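Local coordinates for protein putative arsenate reductase (Streptococcus mutans UA159, PDB 3FZ4) that probably acts as a thiol-dependent arsenate reductase or a related redox protein of the ArsC family, built on a thioredoxin-like fold, at residues Ile35-Leu49 and Leu81-Ile95. The protein carries 1 engineered substitution. Residues are numbered along the deposited sequence; the frame is centred on the assembly and turned at random. Where two conformers were deposited one is given.
Sequences IKKNPPAASLIRNWL and LDEAANLLASDGMLI
Helices 42-49 and 81-90 pack at 131° with their axes 8.3 Å apart, close enough for alanines to meet: Ala42 CB lies 3.6 Å from Ala89 CB. Ala85 is a knob in the hole formed by Ala42, Ile45, Arg46 and Leu49. Beside it, Ile45 divides its branches: with CG1 beside the backbone N (chi1 -64°), CG2 stands anti to that nitrogen and touches Leu88 CD1, while CD1 reaches the backbone of Ala89. Leu49 CD1 lies over the first turn of helix 81-90, 3.7 Å from Leu81 O. Both helices belong to the helical region inserted between strands 30-34 and 99-102 of the thioredoxin-like fold characteristic of the ArsC family. Towards the sheet, Ile95 CD1 ends against the Pro40 ring, 3.8 Å from Pro40 CD, and Ile95 CG2 touches Ile35 CD1. Gly92 CA approaches Ile35 O at 3.3 Å in a CA-H...O contact, the two backbones closing directly on each other with no side chain on Gly92 between them; a water also joins Gly92 N to Lys36 O. At the other end, the Arg46 guanidinium lays one face over Asp82 N. Its NH1 makes a long salt bridge to Asp82 OD1 (3.8 Å), reinforced by a water lying in the guanidinium plane, whereas NE pairs with Glu50.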
loop_
_atom_site.group_PDB
_atom_site.type_symbol
_atom_site.label_atom_id
_atom_site.label_comp_id
_atom_site.label_asym_id
_atom_site.label_seq_id
_atom_site.Cartn_x
_atom_site.Cartn_y
_atom_site.Cartn_z
ATOM N N ILE A 35 5.102 1.031 -7.139
ATOM C CA ILE A 35 4.559 -0.167 -6.553
ATOM C C ILE A 35 4.431 -1.327 -7.549
ATOM O O ILE A 35 4.428 -2.486 -7.146
ATOM C CB ILE A 35 3.216 0.179 -5.848
ATOM C CG1 ILE A 35 2.869 -0.829 -4.769
ATOM C CG2 ILE A 35 2.071 0.353 -6.849
ATOM C CD1 ILE A 35 1.619 -0.470 -3.952
ATOM N N LYS A 36 4.329 -1.014 -8.842
ATOM C CA LYS A 36 4.296 -2.065 -9.848
ATOM C C LYS A 36 5.714 -2.570 -10.139
ATOM O O LYS A 36 5.940 -3.783 -10.184
ATOM C CB LYS A 36 3.585 -1.601 -11.122
ATOM C CG LYS A 36 3.417 -2.704 -12.180
ATOM C CD LYS A 36 2.551 -2.249 -13.359
ATOM C CE LYS A 36 3.383 -1.785 -14.565
ATOM N NZ LYS A 36 2.592 -1.009 -15.603
ATOM N N LYS A 37 6.661 -1.660 -10.323
ATOM C CA LYS A 37 8.016 -2.091 -10.672
ATOM C C LYS A 37 8.740 -2.749 -9.510
ATOM O O LYS A 37 9.560 -3.653 -9.715
ATOM C CB LYS A 37 8.834 -0.895 -11.101
ATOM C CG LYS A 37 8.363 -0.236 -12.326
ATOM C CD LYS A 37 9.378 0.853 -12.624
ATOM C CE LYS A 37 8.937 1.696 -13.710
ATOM N NZ LYS A 37 9.905 2.826 -13.864
ATOM N N ASN A 38 8.471 -2.270 -8.287
ATOM C CA ASN A 38 9.211 -2.659 -7.102
ATOM C C ASN A 38 8.307 -2.795 -5.884
ATOM O O ASN A 38 8.438 -2.040 -4.922
ATOM C CB ASN A 38 10.332 -1.637 -6.855
ATOM C CG ASN A 38 11.305 -1.551 -8.023
ATOM O OD1 ASN A 38 11.981 -2.523 -8.342
ATOM N ND2 ASN A 38 11.360 -0.390 -8.669
ATOM N N PRO A 39 7.355 -3.737 -5.945
ATOM C CA PRO A 39 6.425 -3.851 -4.825
ATOM C C PRO A 39 7.138 -4.256 -3.540
ATOM O O PRO A 39 8.226 -4.851 -3.587
ATOM C CB PRO A 39 5.473 -4.968 -5.272
ATOM C CG PRO A 39 6.211 -5.731 -6.278
ATOM C CD PRO A 39 7.086 -4.746 -6.992
ATOM N N PRO A 40 6.535 -3.975 -2.382
ATOM C CA PRO A 40 7.130 -4.443 -1.116
ATOM C C PRO A 40 7.277 -5.970 -1.064
ATOM O O PRO A 40 6.512 -6.713 -1.677
ATOM C CB PRO A 40 6.160 -3.947 -0.049
ATOM C CG PRO A 40 4.877 -3.695 -0.787
ATOM C CD PRO A 40 5.215 -3.361 -2.202
ATOM N N ALA A 41 8.273 -6.423 -0.308
ATOM C CA ALA A 41 8.546 -7.839 -0.159
ATOM C C ALA A 41 7.422 -8.544 0.589
ATOM O O ALA A 41 6.745 -7.954 1.434
ATOM C CB ALA A 41 9.845 -8.019 0.592
ATOM N N ALA A 42 7.254 -9.822 0.303
ATOM C CA ALA A 42 6.209 -10.598 0.921
ATOM C C ALA A 42 6.362 -10.630 2.418
ATOM O O ALA A 42 5.371 -10.543 3.118
ATOM C CB ALA A 42 6.182 -12.027 0.336
ATOM N N SER A 43 7.581 -10.781 2.936
ATOM C CA SER A 43 7.738 -10.825 4.392
ATOM C C SER A 43 7.279 -9.515 5.044
ATOM O O SER A 43 6.720 -9.512 6.150
ATOM C CB SER A 43 9.208 -11.055 4.747
ATOM O OG SER A 43 10.019 -9.969 4.284
ATOM N N LEU A 44 7.557 -8.406 4.365
ATOM C CA LEU A 44 7.175 -7.076 4.859
ATOM C C LEU A 44 5.654 -6.923 4.833
ATOM O O LEU A 44 5.053 -6.511 5.822
ATOM C CB LEU A 44 7.858 -6.030 3.992
ATOM C CG LEU A 44 7.587 -4.563 4.326
ATOM C CD1 LEU A 44 7.833 -4.324 5.766
ATOM C CD2 LEU A 44 8.369 -3.617 3.424
ATOM N N ILE A 45 5.037 -7.301 3.720
ATOM C CA ILE A 45 3.578 -7.241 3.626
ATOM C C ILE A 45 2.981 -8.126 4.715
ATOM O O ILE A 45 2.019 -7.741 5.371
ATOM C CB ILE A 45 3.092 -7.707 2.244
ATOM C CG1 ILE A 45 3.610 -6.754 1.153
ATOM C CG2 ILE A 45 1.568 -7.795 2.237
ATOM C CD1 ILE A 45 3.381 -7.268 -0.243
ATOM N N ARG A 46 3.547 -9.317 4.913
ATOM C CA ARG A 46 3.015 -10.197 5.935
ATOM C C ARG A 46 3.029 -9.542 7.314
ATOM O O ARG A 46 2.074 -9.675 8.071
ATOM C CB ARG A 46 3.816 -11.506 5.940
ATOM C CG ARG A 46 3.421 -12.454 7.056
ATOM C CD ARG A 46 2.060 -13.061 6.833
ATOM N NE ARG A 46 1.746 -14.033 7.891
ATOM C CZ ARG A 46 2.290 -15.246 8.019
ATOM N NH1 ARG A 46 3.153 -15.725 7.118
ATOM N NH2 ARG A 46 1.920 -15.998 9.045
ATOM N N ASN A 47 4.106 -8.830 7.628
ATOM C CA ASN A 47 4.173 -8.141 8.905
ATOM C C ASN A 47 3.057 -7.104 9.037
ATOM O O ASN A 47 2.440 -7.004 10.079
ATOM C CB ASN A 47 5.530 -7.493 9.110
ATOM C CG ASN A 47 5.791 -7.157 10.557
ATOM O OD1 ASN A 47 5.890 -8.046 11.405
ATOM N ND2 ASN A 47 5.909 -5.870 10.849
ATOM N N TRP A 48 2.764 -6.363 7.963
ATOM C CA TRP A 48 1.672 -5.421 8.004
ATOM C C TRP A 48 0.359 -6.153 8.216
ATOM O O TRP A 48 -0.490 -5.693 8.997
ATOM C CB TRP A 48 1.594 -4.654 6.689
ATOM C CG TRP A 48 2.814 -3.868 6.314
ATOM C CD1 TRP A 48 3.836 -3.468 7.132
ATOM C CD2 TRP A 48 3.134 -3.404 5.009
ATOM N NE1 TRP A 48 4.768 -2.762 6.408
ATOM C CE2 TRP A 48 4.347 -2.684 5.102
ATOM C CE3 TRP A 48 2.479 -3.473 3.764
ATOM C CZ2 TRP A 48 4.944 -2.086 3.978
ATOM C CZ3 TRP A 48 3.081 -2.879 2.656
ATOM C CH2 TRP A 48 4.296 -2.195 2.777
ATOM N N LEU A 49 0.140 -7.246 7.498
ATOM C CA LEU A 49 -1.140 -7.940 7.610
ATOM C C LEU A 49 -1.368 -8.460 9.006
ATOM O O LEU A 49 -2.518 -8.470 9.479
ATOM C CB LEU A 49 -1.226 -9.107 6.634
ATOM C CG LEU A 49 -1.061 -8.805 5.139
ATOM C CD1 LEU A 49 -1.283 -10.074 4.344
ATOM C CD2 LEU A 49 -2.026 -7.725 4.671
ATOM N N LEU A 81 -2.990 -15.389 5.768
ATOM C CA LEU A 81 -2.191 -14.194 5.620
ATOM C C LEU A 81 -0.871 -14.476 4.851
ATOM O O LEU A 81 -0.423 -13.631 4.055
ATOM C CB LEU A 81 -1.953 -13.522 6.961
ATOM C CG LEU A 81 -3.196 -12.955 7.670
ATOM C CD1 LEU A 81 -2.769 -12.196 8.899
ATOM C CD2 LEU A 81 -4.086 -12.072 6.782
ATOM N N ASP A 82 -0.266 -15.663 5.011
ATOM C CA ASP A 82 0.882 -16.011 4.149
ATOM C C ASP A 82 0.480 -16.029 2.666
ATOM O O ASP A 82 1.200 -15.503 1.821
ATOM C CB ASP A 82 1.477 -17.362 4.569
ATOM C CG ASP A 82 2.615 -17.817 3.657
ATOM O OD1 ASP A 82 3.688 -17.196 3.708
ATOM O OD2 ASP A 82 2.415 -18.785 2.889
ATOM N N GLU A 83 -0.672 -16.640 2.357
ATOM C CA GLU A 83 -1.179 -16.706 0.984
ATOM C C GLU A 83 -1.436 -15.279 0.467
ATOM O O GLU A 83 -1.057 -14.950 -0.658
ATOM C CB GLU A 83 -2.469 -17.542 0.950
ATOM C CG GLU A 83 -2.192 -19.035 1.176
ATOM C CD GLU A 83 -3.443 -19.874 1.484
ATOM O OE1 GLU A 83 -4.571 -19.338 1.590
ATOM O OE2 GLU A 83 -3.289 -21.117 1.612
ATOM N N ALA A 84 -2.085 -14.441 1.278
ATOM C CA ALA A 84 -2.420 -13.075 0.861
ATOM C C ALA A 84 -1.137 -12.267 0.645
ATOM O O ALA A 84 -1.026 -11.525 -0.338
ATOM C CB ALA A 84 -3.276 -12.436 1.887
ATOM N N ALA A 85 -0.159 -12.404 1.549
ATOM C CA ALA A 85 1.087 -11.642 1.399
ATOM C C ALA A 85 1.821 -12.034 0.116
ATOM O O ALA A 85 2.378 -11.175 -0.561
ATOM C CB ALA A 85 1.990 -11.871 2.589
ATOM N N ASN A 86 1.811 -13.333 -0.212
ATOM C CA ASN A 86 2.436 -13.847 -1.432
ATOM C C ASN A 86 1.767 -13.286 -2.686
ATOM O O ASN A 86 2.417 -12.886 -3.657
ATOM C CB ASN A 86 2.309 -15.376 -1.436
ATOM C CG ASN A 86 2.817 -16.000 -2.723
ATOM O OD1 ASN A 86 4.002 -15.893 -3.035
ATOM N ND2 ASN A 86 1.933 -16.673 -3.463
ATOM N N LEU A 87 0.441 -13.293 -2.647
ATOM C CA LEU A 87 -0.371 -12.773 -3.729
ATOM C C LEU A 87 -0.064 -11.294 -3.972
ATOM O O LEU A 87 0.249 -10.864 -5.085
ATOM C CB LEU A 87 -1.846 -12.939 -3.381
ATOM C CG LEU A 87 -2.836 -12.649 -4.496
ATOM C CD1 LEU A 87 -2.480 -13.473 -5.731
ATOM C CD2 LEU A 87 -4.215 -13.016 -4.024
ATOM N N LEU A 88 -0.162 -10.503 -2.912
ATOM C CA LEU A 88 0.130 -9.077 -3.000
ATOM C C LEU A 88 1.562 -8.811 -3.505
ATOM O O LEU A 88 1.771 -7.959 -4.393
ATOM C CB LEU A 88 -0.100 -8.427 -1.635
ATOM C CG LEU A 88 -1.573 -8.332 -1.204
ATOM C CD1 LEU A 88 -1.728 -8.157 0.301
ATOM C CD2 LEU A 88 -2.321 -7.206 -1.938
ATOM N N ALA A 89 2.539 -9.589 -3.000
ATOM C CA ALA A 89 3.937 -9.375 -3.382
ATOM C C ALA A 89 4.164 -9.716 -4.840
ATOM O O ALA A 89 5.068 -9.176 -5.455
ATOM C CB ALA A 89 4.858 -10.219 -2.524
ATOM N N SER A 90 3.318 -10.583 -5.388
ATOM C CA SER A 90 3.495 -11.105 -6.754
ATOM C C SER A 90 3.045 -10.132 -7.824
ATOM O O SER A 90 3.381 -10.298 -8.989
ATOM C CB SER A 90 2.717 -12.433 -6.933
ATOM O OG SER A 90 1.319 -12.203 -7.085
ATOM N N ASP A 91 2.238 -9.133 -7.462
ATOM C CA ASP A 91 1.693 -8.198 -8.456
ATOM C C ASP A 91 1.354 -6.907 -7.751
ATOM O O ASP A 91 0.322 -6.821 -7.057
ATOM C CB ASP A 91 0.453 -8.768 -9.148
ATOM C CG ASP A 91 -0.167 -7.811 -10.154
ATOM O OD1 ASP A 91 0.400 -6.728 -10.450
ATOM O OD2 ASP A 91 -1.239 -8.178 -10.685
ATOM N N GLY A 92 2.205 -5.896 -7.918
ATOM C CA GLY A 92 1.959 -4.612 -7.299
ATOM C C GLY A 92 0.619 -3.986 -7.654
ATOM O O GLY A 92 0.150 -3.128 -6.908
HETATM N N MSE A 93 0.033 -4.355 -8.799
HETATM C CA MSE A 93 -1.256 -3.809 -9.215
HETATM C C MSE A 93 -2.388 -4.315 -8.331
HETATM O O MSE A 93 -3.483 -3.761 -8.375
HETATM C CB MSE A 93 -1.581 -4.178 -10.665
HETATM C CG MSE A 93 -0.705 -3.490 -11.717
HETATM SE SE MSE A 93 -0.658 -1.519 -11.658
HETATM C CE MSE A 93 0.631 -1.284 -10.218
ATOM N N LEU A 94 -2.128 -5.363 -7.546
ATOM C CA LEU A 94 -3.104 -5.906 -6.584
ATOM C C LEU A 94 -3.139 -5.142 -5.279
ATOM O O LEU A 94 -4.091 -5.279 -4.527
ATOM C CB LEU A 94 -2.781 -7.371 -6.262
ATOM C CG LEU A 94 -3.171 -8.361 -7.353
ATOM C CD1 LEU A 94 -2.673 -9.784 -7.044
ATOM C CD2 LEU A 94 -4.694 -8.306 -7.550
ATOM N N ILE A 95 -2.108 -4.340 -5.023
ATOM C CA ILE A 95 -1.938 -3.704 -3.727
ATOM C C ILE A 95 -2.625 -2.312 -3.732
ATOM O O ILE A 95 -2.539 -1.570 -4.708
ATOM C CB ILE A 95 -0.425 -3.529 -3.357
ATOM C CG1 ILE A 95 0.326 -4.840 -3.533
ATOM C CG2 ILE A 95 -0.276 -2.926 -1.968
ATOM C CD1 ILE A 95 1.797 -4.729 -3.301
HETATM O O HOH W 1 4.452 -6.041 -9.633
HETATM O O HOH W 2 7.359 -8.217 -3.908
HETATM O O HOH W 3 4.275 -14.850 4.718
#